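Local coordinates for protein carbonic anhydrase (Geobacillus kaustophilus, PDB 3VNP) that catalyses the reversible hydration of carbon dioxide to hydrogencarbonate as a homotrimeric gamma-class carbonic anhydrase with magnesium or zinc in its active site, at residues H65-N70 and I103-E108; R92-I97 and R154-Y159. All coordinates share one frame; numbering follows the deposited sequence.

Contact 1: H65-N70 and I103-E108; sequences HQSPNN and ILDRAE. With MG (magnesium ion), chain E.
N70 lies against the aliphatic part of R106, its amide nitrogen ND2 coming within 3.6 Å of CD of R106. The two side chains run obliquely past each other, with amide and guanidinium planes only 15° apart, and the touching is done mainly by the methylenes CG and CD of the arginine, with NE also near ND2. The other amide atom of N70, OD1, faces S67: it lies 3.0 Å from OG of S67, while D105 OD1 approaches the same OG to 2.7 Å. Chi1 of S67 (56°) sets OG between the backbone N and the carbonyl carbon, within reach of both oxygens. The hydroxyl has one proton for these two acceptors, so it can serve one fully only at the expense of the other. An alanine in place of N70 removes the amide, and would probably leave the S67 hydroxyl with D105 as its remaining acceptor here and the R106 methylenes without a flat surface to lie on, that arginine being freer to turn.

The two segments are turns protruding from coils of a left-handed beta-helix, the fold of the hexapeptide-repeat family. Each holds a type II beta turn, from S67 to N70 and from L104 to A107, and S88 of the intervening coil hydrogen-bonds the backbone of both S67 and N70. D105 also reaches the active site as a second-shell residue, because its OD1 accepts a hydrogen bond from ND1 of H87, whose NE2 binds the magnesium. H65 binds the same ion through ND1 at 2.3 Å; H82 of a second subunit is a further ligand.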
ATOM      1  N   HIS A  65      12.689   0.677   4.028  1.00 24.38           N
ATOM      2  CA  HIS A  65      13.182   0.588   5.395  1.00 25.47           C
ATOM      3  C   HIS A  65      14.339  -0.413   5.479  1.00 25.59           C
ATOM      4  O   HIS A  65      14.759  -0.982   4.471  1.00 24.88           O
ATOM      5  CB  HIS A  65      12.057   0.166   6.349  1.00 27.12           C
ATOM      6  CG  HIS A  65      12.313   0.525   7.781  1.00 28.14           C
ATOM      7  ND1 HIS A  65      11.841  -0.227   8.835  1.00 29.71           N
ATOM      8  CD2 HIS A  65      12.987   1.559   8.335  1.00 28.44           C
ATOM      9  CE1 HIS A  65      12.215   0.327   9.974  1.00 29.20           C
ATOM     10  NE2 HIS A  65      12.912   1.412   9.699  1.00 29.33           N
ATOM     11  N   GLN A  66      14.853  -0.635   6.682  1.00 25.99           N
ATOM     12  CA  GLN A  66      15.963  -1.556   6.843  1.00 27.39           C
ATOM     13  C   GLN A  66      15.887  -2.364   8.131  1.00 27.81           C
ATOM     14  O   GLN A  66      15.176  -2.003   9.074  1.00 28.27           O
ATOM     15  CB  GLN A  66      17.305  -0.798   6.841  1.00 26.33           C
ATOM     16  CG  GLN A  66      17.376   0.463   5.988  1.00 24.33           C
ATOM     17  CD  GLN A  66      16.641   1.625   6.625  1.00 26.05           C
ATOM     18  OE1 GLN A  66      16.728   1.834   7.833  1.00 28.91           O
ATOM     19  NE2 GLN A  66      15.926   2.397   5.816  1.00 25.11           N
ATOM     20  N   SER A  67      16.621  -3.473   8.137  1.00 27.90           N
ATOM     21  CA  SER A  67      16.754  -4.331   9.307  1.00 29.15           C
ATOM     22  C   SER A  67      18.189  -3.994   9.777  1.00 28.71           C
ATOM     23  O   SER A  67      19.015  -3.516   8.980  1.00 26.71           O
ATOM     24  CB  SER A  67      16.613  -5.813   8.923  1.00 28.61           C
ATOM     25  OG  SER A  67      17.542  -6.193   7.926  1.00 29.78           O
ATOM     26  N   PRO A  68      18.504  -4.227  11.062  1.00 27.58           N
ATOM     27  CA  PRO A  68      19.841  -3.917  11.576  1.00 28.45           C
ATOM     28  C   PRO A  68      21.024  -4.419  10.744  1.00 29.63           C
ATOM     29  O   PRO A  68      21.009  -5.537  10.231  1.00 29.91           O
ATOM     30  CB  PRO A  68      19.820  -4.531  12.977  1.00 27.57           C
ATOM     31  CG  PRO A  68      18.395  -4.429  13.369  1.00 26.15           C
ATOM     32  CD  PRO A  68      17.683  -4.865  12.105  1.00 26.71           C
ATOM     33  N   ASN A  69      22.035  -3.564  10.606  1.00 30.79           N
ATOM     34  CA  ASN A  69      23.264  -3.889   9.882  1.00 31.03           C
ATOM     35  C   ASN A  69      23.120  -4.220   8.410  1.00 30.93           C
ATOM     36  O   ASN A  69      24.086  -4.653   7.784  1.00 32.01           O
ATOM     37  CB  ASN A  69      23.973  -5.043  10.585  1.00 31.73           C
ATOM     38  CG  ASN A  69      24.110  -4.809  12.078  1.00 35.10           C
ATOM     39  OD1 ASN A  69      23.773  -5.674  12.888  1.00 38.25           O
ATOM     40  ND2 ASN A  69      24.601  -3.629  12.450  1.00 32.22           N
ATOM     41  N   ASN A  70      21.935  -4.018   7.850  1.00 30.64           N
ATOM     42  CA  ASN A  70      21.722  -4.314   6.440  1.00 31.80           C
ATOM     43  C   ASN A  70      21.303  -3.068   5.673  1.00 32.49           C
ATOM     44  O   ASN A  70      20.125  -2.715   5.618  1.00 34.36           O
ATOM     45  CB  ASN A  70      20.665  -5.407   6.294  1.00 31.45           C
ATOM     46  CG  ASN A  70      21.095  -6.715   6.924  1.00 30.99           C
ATOM     47  OD1 ASN A  70      20.291  -7.400   7.546  1.00 31.54           O
ATOM     48  ND2 ASN A  70      22.368  -7.074   6.756  1.00 29.06           N
ATOM     49  N   ILE A 103      10.592  -6.954  -1.673  1.00 26.23           N
ATOM     50  CA  ILE A 103      11.962  -7.444  -1.729  1.00 25.33           C
ATOM     51  C   ILE A 103      12.481  -7.437  -0.309  1.00 26.61           C
ATOM     52  O   ILE A 103      12.625  -6.382   0.304  1.00 26.23           O
ATOM     53  CB  ILE A 103      12.846  -6.533  -2.604  1.00 24.57           C
ATOM     54  CG1 ILE A 103      12.109  -6.188  -3.904  1.00 24.02           C
ATOM     55  CG2 ILE A 103      14.163  -7.227  -2.908  1.00 21.86           C
ATOM     56  CD1 ILE A 103      11.721  -7.392  -4.749  1.00 22.33           C
ATOM     57  N   LEU A 104      12.765  -8.619   0.223  1.00 29.06           N
ATOM     58  CA  LEU A 104      13.223  -8.702   1.596  1.00 30.31           C
ATOM     59  C   LEU A 104      14.730  -8.642   1.840  1.00 31.55           C
ATOM     60  O   LEU A 104      15.535  -8.610   0.915  1.00 31.62           O
ATOM     61  CB  LEU A 104      12.584  -9.924   2.260  1.00 30.46           C
ATOM     62  CG  LEU A 104      11.054  -9.757   2.271  1.00 30.57           C
ATOM     63  CD1 LEU A 104      10.384 -10.988   2.830  1.00 29.90           C
ATOM     64  CD2 LEU A 104      10.677  -8.528   3.091  1.00 29.00           C
ATOM     65  N   ASP A 105      15.077  -8.609   3.119  1.00 33.34           N
ATOM     66  CA  ASP A 105      16.437  -8.476   3.619  1.00 36.01           C
ATOM     67  C   ASP A 105      17.607  -9.239   3.002  1.00 38.11           C
ATOM     68  O   ASP A 105      17.617 -10.468   2.922  1.00 38.11           O
ATOM     69  CB  ASP A 105      16.377  -8.699   5.120  1.00 37.39           C
ATOM     70  CG  ASP A 105      15.328  -7.815   5.772  1.00 40.90           C
ATOM     71  OD1 ASP A 105      15.646  -6.661   6.132  1.00 44.38           O
ATOM     72  OD2 ASP A 105      14.166  -8.255   5.891  1.00 42.04           O
ATOM     73  N   ARG A 106      18.604  -8.459   2.585  1.00 39.15           N
ATOM     74  CA  ARG A 106      19.829  -8.954   1.973  1.00 39.70           C
ATOM     75  C   ARG A 106      19.586  -9.592   0.617  1.00 38.23           C
ATOM     76  O   ARG A 106      20.506 -10.106  -0.016  1.00 38.23           O
ATOM     77  CB  ARG A 106      20.537  -9.922   2.920  1.00 43.21           C
ATOM     78  CG  ARG A 106      20.851  -9.284   4.265  1.00 47.82           C
ATOM     79  CD  ARG A 106      21.483 -10.265   5.233  1.00 52.58           C
ATOM     80  NE  ARG A 106      22.929 -10.352   5.065  1.00 57.36           N
ATOM     81  CZ  ARG A 106      23.703 -11.195   5.741  1.00 60.23           C
ATOM     82  NH1 ARG A 106      23.165 -12.026   6.627  1.00 59.83           N
ATOM     83  NH2 ARG A 106      25.015 -11.205   5.534  1.00 62.49           N
ATOM     84  N   ALA A 107      18.342  -9.551   0.164  1.00 36.08           N
ATOM     85  CA  ALA A 107      18.027 -10.094  -1.144  1.00 37.30           C
ATOM     86  C   ALA A 107      18.729  -9.187  -2.143  1.00 37.56           C
ATOM     87  O   ALA A 107      18.571  -7.971  -2.094  1.00 38.53           O
ATOM     88  CB  ALA A 107      16.527 -10.067  -1.383  1.00 35.91           C
ATOM     89  N   GLU A 108      19.523  -9.765  -3.036  1.00 38.24           N
ATOM     90  CA  GLU A 108      20.220  -8.957  -4.028  1.00 38.65           C
ATOM     91  C   GLU A 108      19.630  -9.164  -5.414  1.00 37.66           C
ATOM     92  O   GLU A 108      19.544 -10.284  -5.915  1.00 38.04           O
ATOM     93  CB  GLU A 108      21.710  -9.285  -4.029  1.00 40.94           C
ATOM     94  CG  GLU A 108      22.502  -8.632  -5.152  1.00 44.51           C
ATOM     95  CD  GLU A 108      23.999  -8.729  -4.924  1.00 45.98           C
ATOM     96  OE1 GLU A 108      24.444  -9.748  -4.353  1.00 48.39           O
ATOM     97  OE2 GLU A 108      24.728  -7.795  -5.319  1.00 46.57           O
TER
HETATM   98 MG    MG E 202      10.915  -2.363   8.996  1.00 23.02          MG
HETATM   99  O   HOH W   1      10.588  -2.814  11.365  1.00 34.97           O

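Contact 2: R92-I97 and R154-Y159; sequences RKNALI and RIRREY
R156 leaves its helix with CG anti to the backbone N (chi1 177°) and then bends at its third torsion, which swings the guanidinium onto N94; the asparagine, with CG beside its own backbone N, places its amide over that group. OD1 of N94 sits above one guanidinium face, 2.8 Å from NH1 of R156, and the planes of the two groups are 65° apart. So short an approach is not a hydrogen bond, since the N-H bonds do not point at the oxygen. NH1 instead donates a weak bond to the backbone O of N94, 3.3 Å away and bent to 140°, and a regular hydrogen bond to the carbonyl O of G77.

Alongside this polar pair, CD1 of L96 meets CD1 of I155 at 4.0 Å, the two side chains crossing at about a right angle, with T79 touching both. The residues from R92 to A95 form a type II beta turn at a corner of the left-handed beta-helix, and L96 follows on strand 96-97, part of the sheet face against which the long C-terminal helix lies. Farther along that helix, Y159 extends to H65 and R44 of a third subunit.

An arginine bonded here to two backbone carbonyls, with an amide oxygen close over its face and E153 only a long, weak ion partner, probably owes much of its stabilisation to these dipoles rather than to a close counter-charge.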
ATOM      1  N   ARG A  92      20.569  -3.713  -7.934  1.00 31.98           N
ATOM      2  CA  ARG A  92      21.637  -3.279  -8.828  1.00 34.51           C
ATOM      3  C   ARG A  92      21.162  -2.386  -9.971  1.00 36.51           C
ATOM      4  O   ARG A  92      19.965  -2.307 -10.268  1.00 36.11           O
ATOM      5  CB  ARG A  92      22.385  -4.497  -9.386  1.00 34.40           C
ATOM      6  CG  ARG A  92      23.037  -5.349  -8.309  1.00 32.49           C
ATOM      7  CD  ARG A  92      23.979  -4.509  -7.479  1.00 32.86           C
ATOM      8  NE  ARG A  92      24.640  -5.281  -6.436  1.00 35.78           N
ATOM      9  CZ  ARG A  92      25.577  -4.789  -5.632  1.00 37.05           C
ATOM     10  NH1 ARG A  92      25.958  -3.524  -5.762  1.00 37.60           N
ATOM     11  NH2 ARG A  92      26.128  -5.553  -4.695  1.00 35.23           N
ATOM     12  N   LYS A  93      22.119  -1.714 -10.607  1.00 38.79           N
ATOM     13  CA  LYS A  93      21.835  -0.801 -11.706  1.00 39.67           C
ATOM     14  C   LYS A  93      20.888  -1.308 -12.775  1.00 38.22           C
ATOM     15  O   LYS A  93      20.967  -2.451 -13.222  1.00 37.23           O
ATOM     16  CB  LYS A  93      23.140  -0.343 -12.365  1.00 43.58           C
ATOM     17  CG  LYS A  93      23.870   0.707 -11.541  1.00 53.11           C
ATOM     18  CD  LYS A  93      25.156   1.216 -12.193  1.00 57.93           C
ATOM     19  CE  LYS A  93      25.811   2.298 -11.317  1.00 60.52           C
ATOM     20  NZ  LYS A  93      27.134   2.756 -11.842  1.00 63.38           N
ATOM     21  N   ASN A  94      19.981  -0.420 -13.163  1.00 37.04           N
ATOM     22  CA  ASN A  94      18.999  -0.670 -14.204  1.00 36.95           C
ATOM     23  C   ASN A  94      17.986  -1.783 -13.984  1.00 34.29           C
ATOM     24  O   ASN A  94      17.259  -2.142 -14.909  1.00 34.54           O
ATOM     25  CB  ASN A  94      19.719  -0.884 -15.541  1.00 39.06           C
ATOM     26  CG  ASN A  94      20.536   0.327 -15.959  1.00 40.58           C
ATOM     27  OD1 ASN A  94      20.076   1.465 -15.851  1.00 41.20           O
ATOM     28  ND2 ASN A  94      21.749   0.088 -16.440  1.00 41.27           N
ATOM     29  N   ALA A  95      17.925  -2.332 -12.779  1.00 31.19           N
ATOM     30  CA  ALA A  95      16.958  -3.388 -12.517  1.00 29.83           C
ATOM     31  C   ALA A  95      15.576  -2.747 -12.427  1.00 29.69           C
ATOM     32  O   ALA A  95      15.456  -1.543 -12.219  1.00 28.90           O
ATOM     33  CB  ALA A  95      17.296  -4.107 -11.219  1.00 27.72           C
ATOM     34  N   LEU A  96      14.532  -3.547 -12.608  1.00 29.58           N
ATOM     35  CA  LEU A  96      13.177  -3.025 -12.523  1.00 29.90           C
ATOM     36  C   LEU A  96      12.351  -3.862 -11.546  1.00 29.67           C
ATOM     37  O   LEU A  96      12.284  -5.087 -11.665  1.00 30.29           O
ATOM     38  CB  LEU A  96      12.519  -3.009 -13.911  1.00 29.18           C
ATOM     39  CG  LEU A  96      11.117  -2.390 -13.961  1.00 29.39           C
ATOM     40  CD1 LEU A  96      10.779  -1.937 -15.370  1.00 27.17           C
ATOM     41  CD2 LEU A  96      10.106  -3.403 -13.452  1.00 27.82           C
ATOM     42  N   ILE A  97      11.726  -3.199 -10.578  1.00 28.27           N
ATOM     43  CA  ILE A  97      10.906  -3.893  -9.589  1.00 26.73           C
ATOM     44  C   ILE A  97       9.423  -3.680  -9.880  1.00 25.13           C
ATOM     45  O   ILE A  97       8.908  -2.574  -9.743  1.00 23.42           O
ATOM     46  CB  ILE A  97      11.224  -3.394  -8.163  1.00 26.94           C
ATOM     47  CG1 ILE A  97      12.747  -3.381  -7.941  1.00 27.65           C
ATOM     48  CG2 ILE A  97      10.531  -4.287  -7.127  1.00 26.48           C
ATOM     49  CD1 ILE A  97      13.439  -4.739  -8.041  1.00 21.28           C
ATOM     50  N   ARG A 154      13.413   2.955 -21.789  1.00 43.91           N
ATOM     51  CA  ARG A 154      12.346   3.872 -22.157  1.00 43.43           C
ATOM     52  C   ARG A 154      11.609   4.349 -20.897  1.00 42.57           C
ATOM     53  O   ARG A 154      11.290   5.533 -20.764  1.00 42.54           O
ATOM     54  CB  ARG A 154      11.387   3.155 -23.115  1.00 42.32           C
ATOM     55  CG  ARG A 154      10.589   4.063 -24.036  1.00 43.67           C
ATOM     56  CD  ARG A 154       9.343   4.597 -23.365  1.00 46.56           C
ATOM     57  NE  ARG A 154       8.491   3.515 -22.877  1.00 48.70           N
ATOM     58  CZ  ARG A 154       7.324   3.699 -22.269  1.00 49.01           C
ATOM     59  NH1 ARG A 154       6.861   4.925 -22.076  1.00 48.51           N
ATOM     60  NH2 ARG A 154       6.623   2.657 -21.848  1.00 49.45           N
ATOM     61  N   ILE A 155      11.350   3.425 -19.976  1.00 40.86           N
ATOM     62  CA  ILE A 155      10.658   3.746 -18.729  1.00 39.25           C
ATOM     63  C   ILE A 155      11.549   4.619 -17.844  1.00 38.33           C
ATOM     64  O   ILE A 155      11.132   5.667 -17.347  1.00 37.63           O
ATOM     65  CB  ILE A 155      10.295   2.451 -17.950  1.00 38.69           C
ATOM     66  CG1 ILE A 155       9.232   1.661 -18.716  1.00 39.35           C
ATOM     67  CG2 ILE A 155       9.788   2.794 -16.560  1.00 37.92           C
ATOM     68  CD1 ILE A 155       8.964   0.270 -18.149  1.00 38.58           C
ATOM     69  N   ARG A 156      12.780   4.163 -17.656  1.00 36.84           N
ATOM     70  CA  ARG A 156      13.763   4.859 -16.847  1.00 37.37           C
ATOM     71  C   ARG A 156      13.890   6.324 -17.270  1.00 37.82           C
ATOM     72  O   ARG A 156      13.750   7.237 -16.454  1.00 36.73           O
ATOM     73  CB  ARG A 156      15.093   4.119 -16.989  1.00 38.09           C
ATOM     74  CG  ARG A 156      16.288   4.714 -16.287  1.00 37.93           C
ATOM     75  CD  ARG A 156      17.349   3.637 -16.192  1.00 39.59           C
ATOM     76  NE  ARG A 156      17.428   2.854 -17.424  1.00 42.46           N
ATOM     77  CZ  ARG A 156      17.449   1.524 -17.471  1.00 43.16           C
ATOM     78  NH1 ARG A 156      17.396   0.813 -16.355  1.00 43.54           N
ATOM     79  NH2 ARG A 156      17.517   0.901 -18.640  1.00 45.27           N
ATOM     80  N   ARG A 157      14.144   6.541 -18.556  1.00 39.66           N
ATOM     81  CA  ARG A 157      14.288   7.885 -19.108  1.00 41.97           C
ATOM     82  C   ARG A 157      13.000   8.693 -18.967  1.00 40.97           C
ATOM     83  O   ARG A 157      13.034   9.876 -18.628  1.00 40.08           O
ATOM     84  CB  ARG A 157      14.690   7.793 -20.581  1.00 45.49           C
ATOM     85  CG  ARG A 157      14.801   9.123 -21.292  1.00 52.42           C
ATOM     86  CD  ARG A 157      15.056   8.907 -22.776  1.00 58.59           C
ATOM     87  NE  ARG A 157      13.987   8.126 -23.395  1.00 63.03           N
ATOM     88  CZ  ARG A 157      13.947   7.791 -24.680  1.00 65.26           C
ATOM     89  NH1 ARG A 157      14.925   8.169 -25.499  1.00 65.16           N
ATOM     90  NH2 ARG A 157      12.928   7.075 -25.148  1.00 65.71           N
ATOM     91  N   GLU A 158      11.867   8.049 -19.233  1.00 41.22           N
ATOM     92  CA  GLU A 158      10.567   8.703 -19.127  1.00 41.56           C
ATOM     93  C   GLU A 158      10.326   9.274 -17.727  1.00 40.52           C
ATOM     94  O   GLU A 158       9.807  10.383 -17.589  1.00 39.68           O
ATOM     95  CB  GLU A 158       9.447   7.715 -19.465  1.00 45.27           C
ATOM     96  CG  GLU A 158       8.041   8.244 -19.173  1.00 51.96           C
ATOM     97  CD  GLU A 158       7.003   7.133 -19.053  1.00 56.28           C
ATOM     98  OE1 GLU A 158       6.826   6.375 -20.029  1.00 58.75           O
ATOM     99  OE2 GLU A 158       6.362   7.015 -17.980  1.00 58.86           O
ATOM    100  N   TYR A 159      10.693   8.525 -16.687  1.00 38.85           N
ATOM    101  CA  TYR A 159      10.477   9.018 -15.331  1.00 39.46           C
ATOM    102  C   TYR A 159      11.373  10.182 -14.921  1.00 38.94           C
ATOM    103  O   TYR A 159      11.057  10.902 -13.973  1.00 38.88           O
ATOM    104  CB  TYR A 159      10.572   7.882 -14.302  1.00 39.20           C
ATOM    105  CG  TYR A 159       9.218   7.280 -13.997  1.00 39.84           C
ATOM    106  CD1 TYR A 159       8.769   6.136 -14.659  1.00 40.24           C
ATOM    107  CD2 TYR A 159       8.347   7.908 -13.102  1.00 40.29           C
ATOM    108  CE1 TYR A 159       7.481   5.632 -14.441  1.00 42.08           C
ATOM    109  CE2 TYR A 159       7.056   7.416 -12.878  1.00 41.79           C
ATOM    110  CZ  TYR A 159       6.630   6.280 -13.551  1.00 42.43           C
ATOM    111  OH  TYR A 159       5.352   5.804 -13.342  1.00 43.04           O
TER

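From the N terminus the chain reaches 65-70, passes through 92-97, returns to close contact 1 at 103-108, and only near its end closes contact 2 at 154-159. The two loops therefore cross, each containing one segment of the other. Contact 1 joins protruding turns of two coils with one coil between them, whereas contact 2 ties a different corner of the beta-helix to helix 146-170, on the opposite side of the chain's centre. Their centres are about 21 Å apart, yet they meet directly: E108 OE2 and R92 NH2 form a 2.7 Å salt bridge, and I103 packs on I97 within the coils.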